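Beta-glucoside phosphorylase BglX (PDB 5VQE) probably cleaves beta-glucosides by phosphorolysis, transferring the glucosyl unit to phosphate, as a glycoside hydrolase family 3 enzyme with a TIM-barrel-type N-terminal domain. Local coordinates at residues A[106-111]-A[374-379]; A[196-201]-A[241-246]; A[413-418]-A[469-474]. One frame throughout, in Å; residues are numbered along the deposited sequence.

Interaction 1: residues A[106-111]-A[374-379]; sequences DGTYVA and RIQSKK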
loop_
_atom_site.group_PDB
_atom_site.type_symbol
_atom_site.label_atom_id
_atom_site.label_comp_id
_atom_site.label_asym_id
_atom_site.label_seq_id
_atom_site.Cartn_x
_atom_site.Cartn_y
_atom_site.Cartn_z
ATOM N N ASP A 106 7.666 -11.006 9.701
ATOM C CA ASP A 106 8.522 -10.645 10.830
ATOM C C ASP A 106 9.490 -9.502 10.522
ATOM O O ASP A 106 10.527 -9.379 11.185
ATOM C CB ASP A 106 9.296 -11.874 11.312
ATOM C CG ASP A 106 9.886 -12.681 10.173
ATOM O OD1 ASP A 106 9.685 -12.304 8.996
ATOM O OD2 ASP A 106 10.539 -13.709 10.461
ATOM N N GLY A 107 9.175 -8.647 9.553
ATOM C CA GLY A 107 9.961 -7.452 9.321
ATOM C C GLY A 107 9.571 -6.318 10.256
ATOM O O GLY A 107 8.724 -6.453 11.138
ATOM N N THR A 108 10.196 -5.167 10.037
ATOM C CA THR A 108 9.948 -3.982 10.850
ATOM C C THR A 108 8.737 -3.218 10.320
ATOM O O THR A 108 8.750 -2.730 9.186
ATOM C CB THR A 108 11.163 -3.060 10.861
ATOM O OG1 THR A 108 12.321 -3.782 11.302
ATOM C CG2 THR A 108 10.925 -1.878 11.788
ATOM N N TYR A 109 7.713 -3.079 11.160
ATOM C CA TYR A 109 6.574 -2.206 10.878
ATOM C C TYR A 109 6.946 -0.790 11.306
ATOM O O TYR A 109 6.996 -0.491 12.503
ATOM C CB TYR A 109 5.333 -2.710 11.615
ATOM C CG TYR A 109 4.028 -2.012 11.255
ATOM C CD1 TYR A 109 4.001 -0.948 10.362
ATOM C CD2 TYR A 109 2.827 -2.410 11.825
ATOM C CE1 TYR A 109 2.826 -0.317 10.040
ATOM C CE2 TYR A 109 1.634 -1.778 11.503
ATOM C CZ TYR A 109 1.647 -0.732 10.607
ATOM O OH TYR A 109 0.489 -0.073 10.264
ATOM N N VAL A 110 7.223 0.082 10.338
ATOM C CA VAL A 110 7.646 1.450 10.619
ATOM C C VAL A 110 6.422 2.324 10.857
ATOM O O VAL A 110 6.169 2.772 11.981
ATOM C CB VAL A 110 8.501 2.012 9.471
ATOM C CG1 VAL A 110 8.871 3.476 9.728
ATOM C CG2 VAL A 110 9.759 1.163 9.279
ATOM N N ALA A 111 5.658 2.578 9.798
ATOM C CA ALA A 111 4.498 3.454 9.877
ATOM C C ALA A 111 3.699 3.323 8.592
ATOM O O ALA A 111 4.226 2.921 7.551
ATOM C CB ALA A 111 4.904 4.914 10.096
ATOM N N ARG A 374 19.902 -7.111 9.081
ATOM C CA ARG A 374 19.274 -5.805 8.932
ATOM C C ARG A 374 17.807 -5.832 9.317
ATOM O O ARG A 374 17.240 -4.778 9.628
ATOM C CB ARG A 374 19.397 -5.311 7.489
ATOM C CG ARG A 374 20.808 -5.274 6.960
ATOM C CD ARG A 374 20.891 -4.466 5.685
ATOM N NE ARG A 374 20.142 -5.046 4.568
ATOM C CZ ARG A 374 20.665 -5.782 3.589
ATOM N NH1 ARG A 374 19.883 -6.232 2.606
ATOM N NH2 ARG A 374 21.961 -6.057 3.566
ATOM N N ILE A 375 17.173 -7.002 9.267
ATOM C CA ILE A 375 15.746 -7.098 9.538
ATOM C C ILE A 375 15.515 -6.956 11.034
ATOM O O ILE A 375 16.154 -7.642 11.843
ATOM C CB ILE A 375 15.185 -8.423 9.003
ATOM C CG1 ILE A 375 15.501 -8.557 7.509
ATOM C CG2 ILE A 375 13.689 -8.483 9.233
ATOM C CD1 ILE A 375 15.092 -9.884 6.885
ATOM N N GLN A 376 14.600 -6.056 11.406
ATOM C CA GLN A 376 14.355 -5.686 12.802
ATOM C C GLN A 376 15.632 -5.203 13.480
ATOM O O GLN A 376 15.822 -5.388 14.684
ATOM C CB GLN A 376 13.728 -6.842 13.588
ATOM C CG GLN A 376 12.274 -7.097 13.229
ATOM C CD GLN A 376 11.578 -8.012 14.219
ATOM O OE1 GLN A 376 11.448 -7.685 15.398
ATOM N NE2 GLN A 376 11.132 -9.166 13.745
ATOM N N SER A 377 16.505 -4.554 12.716
ATOM C CA SER A 377 17.725 -4.004 13.277
ATOM C C SER A 377 17.414 -2.817 14.187
ATOM O O SER A 377 16.343 -2.199 14.118
ATOM C CB SER A 377 18.676 -3.570 12.161
ATOM O OG SER A 377 18.130 -2.487 11.431
ATOM N N LYS A 378 18.377 -2.495 15.054
ATOM C CA LYS A 378 18.189 -1.379 15.973
ATOM C C LYS A 378 17.952 -0.082 15.208
ATOM O O LYS A 378 17.103 0.730 15.598
ATOM C CB LYS A 378 19.402 -1.245 16.902
ATOM N N LYS A 379 18.685 0.121 14.112
ATOM C CA LYS A 379 18.501 1.313 13.287
ATOM C C LYS A 379 17.056 1.433 12.811
ATOM O O LYS A 379 16.447 2.507 12.896
ATOM C CB LYS A 379 19.467 1.259 12.095
ATOM C CG LYS A 379 19.409 2.445 11.144
ATOM C CD LYS A 379 20.189 2.149 9.849
ATOM C CE LYS A 379 20.989 3.359 9.386
ATOM N NZ LYS A 379 21.271 3.357 7.916
#
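Asp106 meets 374-379 through its backbone: its carbonyl O takes a hydrogen bond of 2.6 Å from Gln376 NE2. The approach is not ideal, because the amide nitrogen sits 34° out of the carbonyl plane and the N-H...O angle is 145°. Gln376 reaches this acceptor with an extended chain beyond CG. The carboxylate of Asp106 is engaged elsewhere, OD1 accepting a hydrogen bond from the backbone N of Ala69. Gly107 follows, its CA packed at 3.9 Å against Ile375 CG2. That methyl branch is directed anti to the backbone N of Ile375 and also touches Asp106 O. At Thr108 the contact turns to the backbone of Gln376, with OG1 lying 3.2 Å from Gln376 CA. Glu135 OE2 ties the pair together from outside, since it is hydrogen-bonded to both Thr108 OG1 and Gln376 N. One carboxylate oxygen of helix 122-138 thus bridges the two segments. Gln376 itself occupies a type II beta turn running from Arg374 to Ser377, closed by Ser377 N to Arg374 O at 3.2 Å. This surface contact illustrates a loop of the TIM-barrel domain docking against a beta turn that leads into an N-capped helix, 378-391, with Ser377 as the N-cap.

Interaction 2: residues A[196-201]-A[241-246]; sequences PGDGVD and AHIRQP
This is a buried, mainly apolar contact within the TIM-barrel-type domain, where the loop following strand 191-195 folds over the end of the neighbouring parallel strand 237-244. Pro196, preceded by a cis peptide bond, and Ile243 carry most of it. The proline lays one edge of its ring on the strand: Pro196 CD is 3.3 Å from Ile243 O and 4.0 Å from Ile243 CB, while Pro196 CG reaches Gln245 CB at 4.1 Å. Gln245 then bends away at chi2 (-51°) and its OE1 accepts a hydrogen bond from Val248 N, capping helix 246-252. Beyond Pro196, the chain passes the isoleucine through Gly197, whose O lies 4.0 Å from Ile243 CG2. Pro196 O and Asp198 O are both bound from helix 216-232, by Trp219 NE1 and Tyr223 OH respectively. The sugar pocket is close: of its residues, Gln205 OE1 bonds His242 N and Ala289 O bonds His242 NE2, and the Asp198 side chain lies about 7 Å from the bound 2-fluoroglucose. Asp198 OD1 accepts a 2.8 Å hydrogen bond from Gly199 N on its anti side, which restrains the turn of the carboxylate. Across it, at about a right angle, comes the Ile243 side chain, whose terminal CD1 rests 3.7 Å from Asp198 CB.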
loop_
_atom_site.group_PDB
_atom_site.type_symbol
_atom_site.label_atom_id
_atom_site.label_comp_id
_atom_site.label_asym_id
_atom_site.label_seq_id
_atom_site.Cartn_x
_atom_site.Cartn_y
_atom_site.Cartn_z
ATOM N N PRO A 196 -5.030 5.266 -13.141
ATOM C CA PRO A 196 -4.907 6.721 -13.263
ATOM C C PRO A 196 -5.199 7.536 -12.008
ATOM O O PRO A 196 -5.253 8.764 -12.104
ATOM C CB PRO A 196 -5.937 7.044 -14.351
ATOM C CG PRO A 196 -7.014 6.089 -14.095
ATOM C CD PRO A 196 -6.279 4.797 -13.759
ATOM N N GLY A 197 -5.403 6.882 -10.867
ATOM C CA GLY A 197 -5.437 7.594 -9.608
ATOM C C GLY A 197 -6.625 7.287 -8.727
ATOM O O GLY A 197 -7.755 7.683 -9.031
ATOM N N ASP A 198 -6.388 6.601 -7.613
ATOM C CA ASP A 198 -7.462 6.417 -6.659
ATOM C C ASP A 198 -7.595 7.656 -5.772
ATOM O O ASP A 198 -6.715 8.526 -5.724
ATOM C CB ASP A 198 -7.231 5.170 -5.810
ATOM C CG ASP A 198 -8.531 4.466 -5.458
ATOM O OD1 ASP A 198 -9.585 5.145 -5.440
ATOM O OD2 ASP A 198 -8.510 3.237 -5.230
ATOM N N GLY A 199 -8.728 7.737 -5.075
ATOM C CA GLY A 199 -8.966 8.771 -4.091
ATOM C C GLY A 199 -10.048 9.773 -4.441
ATOM O O GLY A 199 -10.396 10.591 -3.583
ATOM N N VAL A 200 -10.577 9.758 -5.666
ATOM C CA VAL A 200 -11.695 10.630 -6.034
ATOM C C VAL A 200 -13.026 9.969 -5.704
ATOM O O VAL A 200 -13.877 10.553 -5.029
ATOM C CB VAL A 200 -11.601 10.996 -7.534
ATOM C CG1 VAL A 200 -12.772 11.856 -7.961
ATOM C CG2 VAL A 200 -10.292 11.724 -7.823
ATOM N N ASP A 201 -13.206 8.743 -6.181
ATOM C CA ASP A 201 -14.342 7.905 -5.843
ATOM C C ASP A 201 -14.299 7.551 -4.353
ATOM O O ASP A 201 -13.306 7.791 -3.658
ATOM C CB ASP A 201 -14.309 6.642 -6.706
ATOM C CG ASP A 201 -15.685 6.048 -6.958
ATOM O OD1 ASP A 201 -16.630 6.334 -6.183
ATOM O OD2 ASP A 201 -15.807 5.272 -7.941
ATOM N N ALA A 241 -4.209 0.355 -12.723
ATOM C CA ALA A 241 -5.195 -0.284 -11.870
ATOM C C ALA A 241 -6.565 -0.253 -12.531
ATOM O O ALA A 241 -6.736 0.227 -13.651
ATOM C CB ALA A 241 -5.216 0.382 -10.496
ATOM N N HIS A 242 -7.553 -0.777 -11.813
ATOM C CA HIS A 242 -8.869 -1.030 -12.389
ATOM C C HIS A 242 -9.804 0.143 -12.135
ATOM O O HIS A 242 -10.929 0.006 -11.657
ATOM C CB HIS A 242 -9.417 -2.332 -11.829
ATOM C CG HIS A 242 -8.393 -3.419 -11.769
ATOM N ND1 HIS A 242 -7.596 -3.746 -12.844
ATOM C CD2 HIS A 242 -8.014 -4.235 -10.755
ATOM C CE1 HIS A 242 -6.775 -4.723 -12.498
ATOM N NE2 HIS A 242 -7.007 -5.036 -11.234
ATOM N N ILE A 243 -9.287 1.324 -12.459
ATOM C CA ILE A 243 -9.938 2.602 -12.214
ATOM C C ILE A 243 -10.134 3.283 -13.560
ATOM O O ILE A 243 -9.202 3.346 -14.366
ATOM C CB ILE A 243 -9.097 3.491 -11.276
ATOM C CG1 ILE A 243 -8.852 2.796 -9.927
ATOM C CG2 ILE A 243 -9.757 4.835 -11.082
ATOM C CD1 ILE A 243 -7.775 3.445 -9.083
ATOM N N ARG A 244 -11.333 3.800 -13.796
ATOM C CA ARG A 244 -11.613 4.554 -15.012
ATOM C C ARG A 244 -11.378 6.045 -14.793
ATOM O O ARG A 244 -11.511 6.555 -13.676
ATOM C CB ARG A 244 -13.056 4.329 -15.469
ATOM C CG ARG A 244 -13.265 2.994 -16.149
ATOM C CD ARG A 244 -14.733 2.681 -16.342
ATOM N NE ARG A 244 -15.361 2.256 -15.102
ATOM C CZ ARG A 244 -16.659 1.994 -14.975
ATOM N NH1 ARG A 244 -17.472 2.115 -16.019
ATOM N NH2 ARG A 244 -17.146 1.609 -13.803
ATOM N N GLN A 245 -11.016 6.737 -15.877
ATOM C CA GLN A 245 -10.986 8.202 -15.921
ATOM C C GLN A 245 -11.704 8.585 -17.207
ATOM O O GLN A 245 -11.072 8.837 -18.244
ATOM C CB GLN A 245 -9.564 8.761 -15.873
ATOM C CG GLN A 245 -9.413 10.014 -15.015
ATOM C CD GLN A 245 -10.424 11.112 -15.355
ATOM O OE1 GLN A 245 -10.990 11.133 -16.450
ATOM N NE2 GLN A 245 -10.635 12.042 -14.415
ATOM N N PRO A 246 -13.034 8.583 -17.189
ATOM C CA PRO A 246 -13.772 8.773 -18.451
ATOM C C PRO A 246 -13.470 10.091 -19.135
ATOM O O PRO A 246 -13.416 10.145 -20.371
ATOM C CB PRO A 246 -15.241 8.670 -18.016
ATOM C CG PRO A 246 -15.242 8.808 -16.536
ATOM C CD PRO A 246 -13.930 8.294 -16.061
#

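Interaction 3: residues A[413-418]-A[469-474]; sequences IILVQA and LFIYYA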
loop_
_atom_site.group_PDB
_atom_site.type_symbol
_atom_site.label_atom_id
_atom_site.label_comp_id
_atom_site.label_asym_id
_atom_site.label_seq_id
_atom_site.Cartn_x
_atom_site.Cartn_y
_atom_site.Cartn_z
ATOM N N ILE A 413 -10.143 4.559 34.601
ATOM C CA ILE A 413 -10.283 4.693 33.158
ATOM C C ILE A 413 -11.019 3.470 32.629
ATOM O O ILE A 413 -10.714 2.336 33.013
ATOM C CB ILE A 413 -8.911 4.840 32.464
ATOM C CG1 ILE A 413 -8.270 6.178 32.831
ATOM C CG2 ILE A 413 -9.056 4.713 30.943
ATOM C CD1 ILE A 413 -6.850 6.334 32.322
ATOM N N ILE A 414 -11.979 3.703 31.743
ATOM C CA ILE A 414 -12.586 2.641 30.953
ATOM C C ILE A 414 -12.006 2.740 29.555
ATOM O O ILE A 414 -12.114 3.788 28.907
ATOM C CB ILE A 414 -14.120 2.743 30.925
ATOM C CG1 ILE A 414 -14.708 2.403 32.298
ATOM C CG2 ILE A 414 -14.691 1.789 29.884
ATOM C CD1 ILE A 414 -16.235 2.610 32.385
ATOM N N LEU A 415 -11.400 1.652 29.089
ATOM C CA LEU A 415 -10.753 1.605 27.784
ATOM C C LEU A 415 -11.676 0.876 26.819
ATOM O O LEU A 415 -12.081 -0.261 27.083
ATOM C CB LEU A 415 -9.399 0.902 27.865
ATOM C CG LEU A 415 -8.552 0.835 26.588
ATOM C CD1 LEU A 415 -8.267 2.224 26.050
ATOM C CD2 LEU A 415 -7.244 0.089 26.860
ATOM N N VAL A 416 -12.004 1.534 25.713
ATOM C CA VAL A 416 -12.999 1.052 24.762
ATOM C C VAL A 416 -12.271 0.791 23.457
ATOM O O VAL A 416 -11.825 1.731 22.785
ATOM C CB VAL A 416 -14.143 2.051 24.561
ATOM C CG1 VAL A 416 -15.205 1.457 23.654
ATOM C CG2 VAL A 416 -14.738 2.451 25.888
ATOM N N GLN A 417 -12.133 -0.479 23.105
ATOM C CA GLN A 417 -11.549 -0.841 21.831
ATOM C C GLN A 417 -12.613 -0.789 20.750
ATOM O O GLN A 417 -13.745 -1.230 20.957
ATOM C CB GLN A 417 -10.943 -2.236 21.896
ATOM C CG GLN A 417 -10.412 -2.730 20.561
ATOM C CD GLN A 417 -9.901 -4.137 20.641
ATOM O OE1 GLN A 417 -8.715 -4.369 20.880
ATOM N NE2 GLN A 417 -10.796 -5.097 20.464
ATOM N N ALA A 418 -12.252 -0.222 19.604
ATOM C CA ALA A 418 -13.102 -0.231 18.417
ATOM C C ALA A 418 -12.225 -0.584 17.229
ATOM O O ALA A 418 -11.247 0.114 16.950
ATOM C CB ALA A 418 -13.789 1.120 18.205
ATOM N N LEU A 469 -12.653 8.689 33.423
ATOM C CA LEU A 469 -12.234 8.967 32.052
ATOM C C LEU A 469 -12.554 7.774 31.157
ATOM O O LEU A 469 -12.306 6.624 31.538
ATOM C CB LEU A 469 -10.731 9.278 32.013
ATOM C CG LEU A 469 -10.073 9.461 30.639
ATOM C CD1 LEU A 469 -10.564 10.728 29.950
ATOM C CD2 LEU A 469 -8.550 9.482 30.806
ATOM N N PHE A 470 -13.105 8.052 29.977
ATOM C CA PHE A 470 -13.206 7.085 28.893
ATOM C C PHE A 470 -12.049 7.333 27.934
ATOM O O PHE A 470 -11.792 8.483 27.567
ATOM C CB PHE A 470 -14.523 7.234 28.117
ATOM C CG PHE A 470 -15.721 6.579 28.756
ATOM C CD1 PHE A 470 -15.940 5.215 28.634
ATOM C CD2 PHE A 470 -16.658 7.343 29.428
ATOM C CE1 PHE A 470 -17.065 4.620 29.195
ATOM C CE2 PHE A 470 -17.788 6.755 29.994
ATOM C CZ PHE A 470 -17.986 5.395 29.881
ATOM N N ILE A 471 -11.377 6.267 27.504
ATOM C CA ILE A 471 -10.403 6.344 26.420
ATOM C C ILE A 471 -10.811 5.363 25.331
ATOM O O ILE A 471 -11.077 4.191 25.617
ATOM C CB ILE A 471 -8.968 6.048 26.891
ATOM C CG1 ILE A 471 -8.559 7.033 27.992
ATOM C CG2 ILE A 471 -8.011 6.151 25.688
ATOM C CD1 ILE A 471 -7.099 6.919 28.427
ATOM N N TYR A 472 -10.840 5.841 24.082
ATOM C CA TYR A 472 -11.125 4.999 22.921
ATOM C C TYR A 472 -9.850 4.675 22.145
ATOM O O TYR A 472 -9.057 5.571 21.836
ATOM C CB TYR A 472 -12.136 5.679 21.995
ATOM C CG TYR A 472 -13.539 5.599 22.540
ATOM C CD1 TYR A 472 -13.951 6.429 23.562
ATOM C CD2 TYR A 472 -14.436 4.664 22.054
ATOM C CE1 TYR A 472 -15.222 6.344 24.080
ATOM C CE2 TYR A 472 -15.712 4.572 22.565
ATOM C CZ TYR A 472 -16.098 5.418 23.578
ATOM O OH TYR A 472 -17.369 5.331 24.104
ATOM N N TYR A 473 -9.658 3.388 21.839
ATOM C CA TYR A 473 -8.577 2.911 20.978
ATOM C C TYR A 473 -9.235 2.421 19.690
ATOM O O TYR A 473 -9.818 1.334 19.659
ATOM C CB TYR A 473 -7.781 1.803 21.661
ATOM C CG TYR A 473 -6.486 1.435 20.974
ATOM C CD1 TYR A 473 -6.481 0.789 19.739
ATOM C CD2 TYR A 473 -5.262 1.718 21.573
ATOM C CE1 TYR A 473 -5.293 0.448 19.115
ATOM C CE2 TYR A 473 -4.073 1.380 20.959
ATOM C CZ TYR A 473 -4.089 0.752 19.732
ATOM O OH TYR A 473 -2.899 0.419 19.133
ATOM N N ALA A 474 -9.145 3.225 18.634
ATOM C CA ALA A 474 -9.810 2.945 17.368
ATOM C C ALA A 474 -8.780 2.502 16.338
ATOM O O ALA A 474 -7.828 3.238 16.050
ATOM C CB ALA A 474 -10.564 4.176 16.868
#
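Val416 lies over one face of the Tyr472 ring, its CB 3.8 Å from the ring centroid and 23° off the normal, a CH-pi contact between neighbours on two parallel beta strands. The strands are adjacent in the six-stranded mixed sheet of the C-terminal part of the chain, consistent with the alpha/beta sandwich domain of family 3 enzymes, and their N-to-C directions differ by 22°. Register is unbroken from Ile413 beside Leu469 to Ala418 beside Ala474, and five backbone hydrogen bonds join them. These alternate as parallel pairing demands: Ile414 and Val416 each use both N and O to bind residues flanking their partner, Leu469 and Ile471 for the first, Ile471 and Tyr473 for the second, before Ala418 N adds the last bond to Tyr473 O. CA-H...O contacts fill the intervals.

The side chains fall on two faces. With Val416 and Tyr472 go Ile414 and Phe470, which run side by side, Ile414 CG2 meeting Phe470 CE1 obliquely at 3.8 Å. Val416 CG1, anti to the backbone N (chi1 -175°), is the branch brought to Tyr472 CE2, at 3.3 Å; CG2 comes to the edge of the Phe470 ring, close to its plane. Strand 506-510 is next in the sheet beyond 469-475, and its Phe508 meets the Tyr472 ring, whose OH binds Ser496 O.

On the opposite face, Ile413, Leu415, Leu469 and Ile471 form an aliphatic layer, in which Ile413 CG2 packs 3.8 Å from Ile471 CG1. Leu415 also reaches helix 429-441, touching Phe434. Farther along, Gln417 has both ends of its amide engaged, by Leu428 N and Gly426 O, and the Tyr473 ring stacks with Phe511. Within the aliphatic layer Leu415 CD1 leans over the neighbouring strand and settles 3.5 Å from Ile471 O.

In the fold
Followed from the N terminus, the chain enters interaction 1 first, at 106-111, in the loop between strand 88-91 and helix 113-119. It does not close that contact until 374-379, the turn and first residues of helix 378-391, which are thereby tied to a barrel-domain loop. Interaction 2 is nested within this long excursion: 196-201 and 241-246 join the loop after strand 191-195 to the end of strand 237-244, across the chain's centre from interaction 1, with the two centres about 33 Å apart. Interaction 3 follows in series, pairing 413-418 with 469-474. Helix 378-391 leads along the chain into the mixed C-terminal sheet. The nearest atoms of interactions 1 and 3 are about 9 Å apart.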